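Local coordinates for uncharacterized protein (Thermus thermophilus HB8, PDB 6SCE) that is a CRISPR-associated nuclease that probably cleaves DNA in type III defence when its CARF domains bind cyclic oligoadenylate, at residues A[369-380]-A[394-403]. Numbering follows the deposited sequence.
Sequences LRRGHPVHANLN and LRDGARAHYL. With nucleotides of chain B.
Arg399 N donates to Val375 O (2.7 Å), and three further backbone bonds follow in parallel register: Ala377 N to Arg399 O, His401 N to Ala377 O and Leu379 N to His401 O. Then the Asn380 amide takes over. With CG anti to the carbonyl carbon (chi1 -75°), it reaches Leu403, where OD1 accepts a bond from Leu403 N (2.8 Å) in the carbonyl plane, on a lone pair. Its ND2 donates to Leu403 O (2.9 Å) and to O4' of A4 of chain B. OD1 also receives Asn378 ND2, so both ends of the amide are gripped twice, which fixes its flip; ND2 lies over the centre of the Tyr402 ring, whose OH donates to OP1 of A1 of chain B (2.6 Å). Replacing this asparagine with an alanine is likely to leave Leu403 N and O without these mates and to cost one hold on the ribose. One water links Val375 N to Gly397 O, another joins His376 ND1, Arg399 O and His401 ND1; buried Leu379 O has no partner in the model. The two strands, 26° apart, belong to a beta-alpha-beta unit connected through helix 384-393; strand 293-297 pairs with the other edge of 375-378, and helix 303-312 packs against His376, Asn378 and His401.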
loop_
_atom_site.group_PDB
_atom_site.type_symbol
_atom_site.label_atom_id
_atom_site.label_comp_id
_atom_site.label_asym_id
_atom_site.label_seq_id
_atom_site.Cartn_x
_atom_site.Cartn_y
_atom_site.Cartn_z
ATOM N N LEU A 369 -3.168 14.572 -28.411
ATOM C CA LEU A 369 -4.397 14.349 -29.160
ATOM C C LEU A 369 -4.343 15.016 -30.535
ATOM O O LEU A 369 -4.933 14.528 -31.495
ATOM C CB LEU A 369 -5.617 14.845 -28.370
ATOM C CG LEU A 369 -5.932 14.020 -27.106
ATOM C CD1 LEU A 369 -7.098 14.663 -26.371
ATOM C CD2 LEU A 369 -6.205 12.544 -27.408
ATOM N N ARG A 370 -3.618 16.117 -30.621
ATOM C CA ARG A 370 -3.399 16.828 -31.878
ATOM C C ARG A 370 -2.599 15.956 -32.849
ATOM O O ARG A 370 -2.946 15.817 -34.030
ATOM C CB ARG A 370 -2.639 18.111 -31.552
ATOM C CG ARG A 370 -2.408 19.088 -32.690
ATOM C CD ARG A 370 -1.874 20.408 -32.131
ATOM N NE ARG A 370 -2.792 20.965 -31.127
ATOM C CZ ARG A 370 -2.506 21.236 -29.846
ATOM N NH1 ARG A 370 -3.461 21.730 -29.058
ATOM N NH2 ARG A 370 -1.289 21.044 -29.337
ATOM N N ARG A 371 -1.534 15.353 -32.325
ATOM C CA ARG A 371 -0.636 14.511 -33.100
ATOM C C ARG A 371 -1.099 13.077 -33.275
ATOM O O ARG A 371 -0.406 12.282 -33.905
ATOM C CB ARG A 371 0.746 14.504 -32.460
ATOM C CG ARG A 371 1.474 15.831 -32.565
ATOM C CD ARG A 371 2.724 15.838 -31.704
ATOM N NE ARG A 371 3.686 14.810 -32.101
ATOM C CZ ARG A 371 4.851 15.032 -32.712
ATOM N NH1 ARG A 371 5.249 16.262 -33.030
ATOM N NH2 ARG A 371 5.633 14.002 -33.007
ATOM N N GLY A 372 -2.250 12.727 -32.718
ATOM C CA GLY A 372 -2.759 11.368 -32.820
ATOM C C GLY A 372 -2.084 10.331 -31.934
ATOM O O GLY A 372 -2.283 9.137 -32.142
ATOM N N HIS A 373 -1.319 10.761 -30.927
ATOM C CA HIS A 373 -0.734 9.811 -29.948
ATOM C C HIS A 373 -1.826 9.312 -28.999
ATOM O O HIS A 373 -2.498 10.131 -28.377
ATOM C CB HIS A 373 0.341 10.485 -29.109
ATOM C CG HIS A 373 1.474 11.048 -29.907
ATOM N ND1 HIS A 373 1.950 10.445 -31.050
ATOM C CD2 HIS A 373 2.234 12.152 -29.718
ATOM C CE1 HIS A 373 2.939 11.164 -31.545
ATOM N NE2 HIS A 373 3.142 12.198 -30.750
ATOM N N PRO A 374 -2.020 7.981 -28.892
ATOM C CA PRO A 374 -2.900 7.461 -27.851
ATOM C C PRO A 374 -2.452 7.976 -26.476
ATOM O O PRO A 374 -1.258 7.937 -26.169
ATOM C CB PRO A 374 -2.702 5.954 -27.938
ATOM C CG PRO A 374 -2.225 5.704 -29.329
ATOM C CD PRO A 374 -1.427 6.905 -29.704
ATOM N N VAL A 375 -3.393 8.465 -25.681
ATOM C CA VAL A 375 -3.079 8.986 -24.360
ATOM C C VAL A 375 -3.753 8.135 -23.310
ATOM O O VAL A 375 -4.975 8.186 -23.189
ATOM C CB VAL A 375 -3.589 10.421 -24.174
ATOM C CG1 VAL A 375 -3.154 10.952 -22.809
ATOM C CG2 VAL A 375 -3.058 11.314 -25.252
ATOM N N HIS A 376 -2.961 7.387 -22.546
ATOM C CA HIS A 376 -3.475 6.560 -21.445
ATOM C C HIS A 376 -3.293 7.321 -20.124
ATOM O O HIS A 376 -2.270 7.957 -19.895
ATOM C CB HIS A 376 -2.741 5.228 -21.362
ATOM C CG HIS A 376 -2.902 4.372 -22.578
ATOM N ND1 HIS A 376 -3.829 3.355 -22.650
ATOM C CD2 HIS A 376 -2.265 4.387 -23.769
ATOM C CE1 HIS A 376 -3.745 2.776 -23.838
ATOM N NE2 HIS A 376 -2.805 3.378 -24.533
ATOM N N ALA A 377 -4.298 7.271 -19.271
ATOM C CA ALA A 377 -4.212 7.939 -17.998
ATOM C C ALA A 377 -4.620 6.955 -16.931
ATOM O O ALA A 377 -5.749 6.464 -16.912
ATOM C CB ALA A 377 -5.102 9.181 -17.964
ATOM N N ASN A 378 -3.698 6.662 -16.036
ATOM C CA ASN A 378 -3.996 5.798 -14.932
ATOM C C ASN A 378 -4.489 6.650 -13.744
ATOM O O ASN A 378 -3.842 7.616 -13.352
ATOM C CB ASN A 378 -2.749 5.023 -14.509
ATOM C CG ASN A 378 -3.007 4.192 -13.284
ATOM O OD1 ASN A 378 -2.874 4.673 -12.131
ATOM N ND2 ASN A 378 -3.478 2.973 -13.506
ATOM N N LEU A 379 -5.602 6.252 -13.155
ATOM C CA LEU A 379 -6.221 7.001 -12.063
ATOM C C LEU A 379 -6.130 6.330 -10.692
ATOM O O LEU A 379 -6.817 6.725 -9.758
ATOM C CB LEU A 379 -7.675 7.311 -12.436
ATOM C CG LEU A 379 -7.844 8.180 -13.686
ATOM C CD1 LEU A 379 -9.302 8.362 -14.050
ATOM C CD2 LEU A 379 -7.209 9.552 -13.501
ATOM N N ASN A 380 -5.253 5.334 -10.559
ATOM C CA ASN A 380 -5.067 4.628 -9.311
ATOM C C ASN A 380 -4.241 5.314 -8.270
ATOM O O ASN A 380 -4.458 5.066 -7.089
ATOM C CB ASN A 380 -4.387 3.284 -9.508
ATOM C CG ASN A 380 -5.327 2.246 -10.091
ATOM O OD1 ASN A 380 -5.418 2.142 -11.296
ATOM N ND2 ASN A 380 -6.029 1.518 -9.254
ATOM N N LEU A 394 -7.600 15.735 -18.762
ATOM C CA LEU A 394 -7.959 14.933 -19.913
ATOM C C LEU A 394 -8.922 15.692 -20.826
ATOM O O LEU A 394 -9.542 16.657 -20.413
ATOM C CB LEU A 394 -8.565 13.609 -19.500
ATOM C CG LEU A 394 -7.617 12.803 -18.590
ATOM C CD1 LEU A 394 -8.275 11.471 -18.307
ATOM C CD2 LEU A 394 -6.200 12.596 -19.133
ATOM N N ARG A 395 -8.966 15.265 -22.080
ATOM C CA ARG A 395 -9.918 15.777 -23.055
ATOM C C ARG A 395 -10.442 14.587 -23.838
ATOM O O ARG A 395 -9.820 13.514 -23.836
ATOM C CB ARG A 395 -9.237 16.753 -24.038
ATOM C CG ARG A 395 -8.549 17.945 -23.391
ATOM C CD ARG A 395 -9.509 18.952 -22.787
ATOM N NE ARG A 395 -8.764 20.101 -22.238
ATOM C CZ ARG A 395 -8.366 20.258 -20.965
ATOM N NH1 ARG A 395 -8.639 19.360 -20.018
ATOM N NH2 ARG A 395 -7.693 21.349 -20.626
ATOM N N ASP A 396 -11.574 14.785 -24.513
ATOM C CA ASP A 396 -12.179 13.736 -25.345
ATOM C C ASP A 396 -11.107 13.073 -26.214
ATOM O O ASP A 396 -10.312 13.759 -26.844
ATOM C CB ASP A 396 -13.294 14.319 -26.238
ATOM C CG ASP A 396 -14.516 14.767 -25.456
ATOM O OD1 ASP A 396 -14.667 14.407 -24.262
ATOM O OD2 ASP A 396 -15.355 15.479 -26.049
ATOM N N GLY A 397 -11.062 11.744 -26.203
ATOM C CA GLY A 397 -10.016 10.986 -26.889
ATOM C C GLY A 397 -9.020 10.315 -25.947
ATOM O O GLY A 397 -8.466 9.274 -26.273
ATOM N N ALA A 398 -8.788 10.911 -24.777
ATOM C CA ALA A 398 -7.921 10.289 -23.774
ATOM C C ALA A 398 -8.529 8.977 -23.284
ATOM O O ALA A 398 -9.751 8.768 -23.296
ATOM C CB ALA A 398 -7.647 11.241 -22.606
ATOM N N ARG A 399 -7.659 8.068 -22.883
ATOM C CA ARG A 399 -8.077 6.771 -22.442
ATOM C C ARG A 399 -7.787 6.619 -20.949
ATOM O O ARG A 399 -6.695 6.190 -20.568
ATOM C CB ARG A 399 -7.331 5.714 -23.233
ATOM C CG ARG A 399 -7.526 5.843 -24.738
ATOM C CD ARG A 399 -6.350 5.227 -25.464
ATOM N NE ARG A 399 -6.485 5.357 -26.915
ATOM C CZ ARG A 399 -6.516 4.347 -27.777
ATOM N NH1 ARG A 399 -6.409 3.112 -27.365
ATOM N NH2 ARG A 399 -6.622 4.587 -29.085
ATOM N N ALA A 400 -8.756 6.956 -20.113
ATOM C CA ALA A 400 -8.580 6.814 -18.639
ATOM C C ALA A 400 -8.994 5.449 -18.105
ATOM O O ALA A 400 -9.987 4.851 -18.551
ATOM C CB ALA A 400 -9.330 7.901 -17.916
ATOM N N HIS A 401 -8.210 4.926 -17.151
ATOM C CA HIS A 401 -8.529 3.635 -16.556
ATOM C C HIS A 401 -8.193 3.615 -15.093
ATOM O O HIS A 401 -7.466 4.476 -14.592
ATOM C CB HIS A 401 -7.804 2.502 -17.278
ATOM C CG HIS A 401 -6.322 2.512 -17.083
ATOM N ND1 HIS A 401 -5.447 2.913 -18.069
ATOM C CD2 HIS A 401 -5.558 2.165 -16.018
ATOM C CE1 HIS A 401 -4.204 2.836 -17.610
ATOM N NE2 HIS A 401 -4.243 2.382 -16.374
ATOM N N TYR A 402 -8.719 2.616 -14.431
ATOM C CA TYR A 402 -8.485 2.380 -13.023
ATOM C C TYR A 402 -8.421 0.883 -12.811
ATOM O O TYR A 402 -9.418 0.161 -13.033
ATOM C CB TYR A 402 -9.618 2.999 -12.205
ATOM C CG TYR A 402 -9.461 2.841 -10.718
ATOM C CD1 TYR A 402 -9.921 1.716 -10.070
ATOM C CD2 TYR A 402 -8.873 3.855 -9.944
ATOM C CE1 TYR A 402 -9.788 1.563 -8.704
ATOM C CE2 TYR A 402 -8.715 3.698 -8.572
ATOM C CZ TYR A 402 -9.172 2.560 -7.953
ATOM O OH TYR A 402 -9.023 2.359 -6.592
ATOM N N LEU A 403 -7.282 0.391 -12.332
ATOM C CA LEU A 403 -7.170 -1.019 -11.961
ATOM C C LEU A 403 -7.994 -1.330 -10.750
ATOM O O LEU A 403 -7.848 -0.700 -9.710
ATOM C CB LEU A 403 -5.721 -1.434 -11.705
ATOM C CG LEU A 403 -5.507 -2.899 -11.266
ATOM C CD1 LEU A 403 -5.682 -3.846 -12.440
ATOM C CD2 LEU A 403 -4.099 -3.079 -10.717
ATOM P P A B 4 -2.271 4.268 -3.367
ATOM O OP1 A B 4 -2.477 3.480 -2.119
ATOM O OP2 A B 4 -1.018 4.054 -4.174
ATOM O "O5'" A B 4 -3.556 4.068 -4.295
ATOM C "C5'" A B 4 -3.678 2.830 -5.013
ATOM C "C4'" A B 4 -5.145 2.567 -5.251
ATOM O "O4'" A B 4 -5.295 1.513 -6.245
ATOM C "C3'" A B 4 -5.878 2.087 -4.005
ATOM O "O3'" A B 4 -7.237 2.504 -3.914
ATOM C "C2'" A B 4 -5.838 0.570 -4.206
ATOM O "O2'" A B 4 -6.797 -0.109 -3.428
ATOM C "C1'" A B 4 -6.110 0.504 -5.697
ATOM N N9 A B 4 -5.810 -0.776 -6.322
ATOM C C8 A B 4 -6.680 -1.469 -7.126
ATOM N N7 A B 4 -6.199 -2.620 -7.521
ATOM C C5 A B 4 -4.951 -2.713 -6.913
ATOM C C6 A B 4 -3.949 -3.705 -6.934
ATOM N N6 A B 4 -4.053 -4.869 -7.585
ATOM N N1 A B 4 -2.833 -3.478 -6.194
ATOM C C2 A B 4 -2.741 -2.328 -5.513
ATOM N N3 A B 4 -3.606 -1.312 -5.438
ATOM C C4 A B 4 -4.701 -1.567 -6.169
ATOM P P A B 1 -7.689 4.039 -3.884
ATOM O OP1 A B 1 -8.346 4.404 -5.180
ATOM O OP2 A B 1 -6.551 4.923 -3.418
ATOM O "O5'" A B 1 -8.849 3.987 -2.789
ATOM C "C5'" A B 1 -8.575 4.167 -1.402
ATOM C "C4'" A B 1 -9.620 3.412 -0.616
ATOM O "O4'" A B 1 -9.366 1.986 -0.726
ATOM C "C3'" A B 1 -9.624 3.754 0.877
ATOM O "O3'" A B 1 -10.690 4.683 1.116
ATOM C "C2'" A B 1 -9.822 2.383 1.541
ATOM O "O2'" A B 1 -11.192 2.071 1.679
ATOM C "C1'" A B 1 -9.146 1.439 0.555
ATOM N N9 A B 1 -7.702 1.286 0.744
ATOM C C8 A B 1 -6.750 1.340 -0.235
ATOM N N7 A B 1 -5.544 1.154 0.236
ATOM C C5 A B 1 -5.718 0.944 1.594
ATOM C C6 A B 1 -4.809 0.692 2.639
ATOM N N6 A B 1 -3.493 0.616 2.459
ATOM N N1 A B 1 -5.317 0.527 3.886
ATOM C C2 A B 1 -6.645 0.623 4.046
ATOM N N3 A B 1 -7.589 0.872 3.139
ATOM C C4 A B 1 -7.052 1.026 1.918
HETATM O O HOH W 1 -5.925 8.628 -26.938
HETATM O O HOH W 2 -5.743 3.425 -20.644
#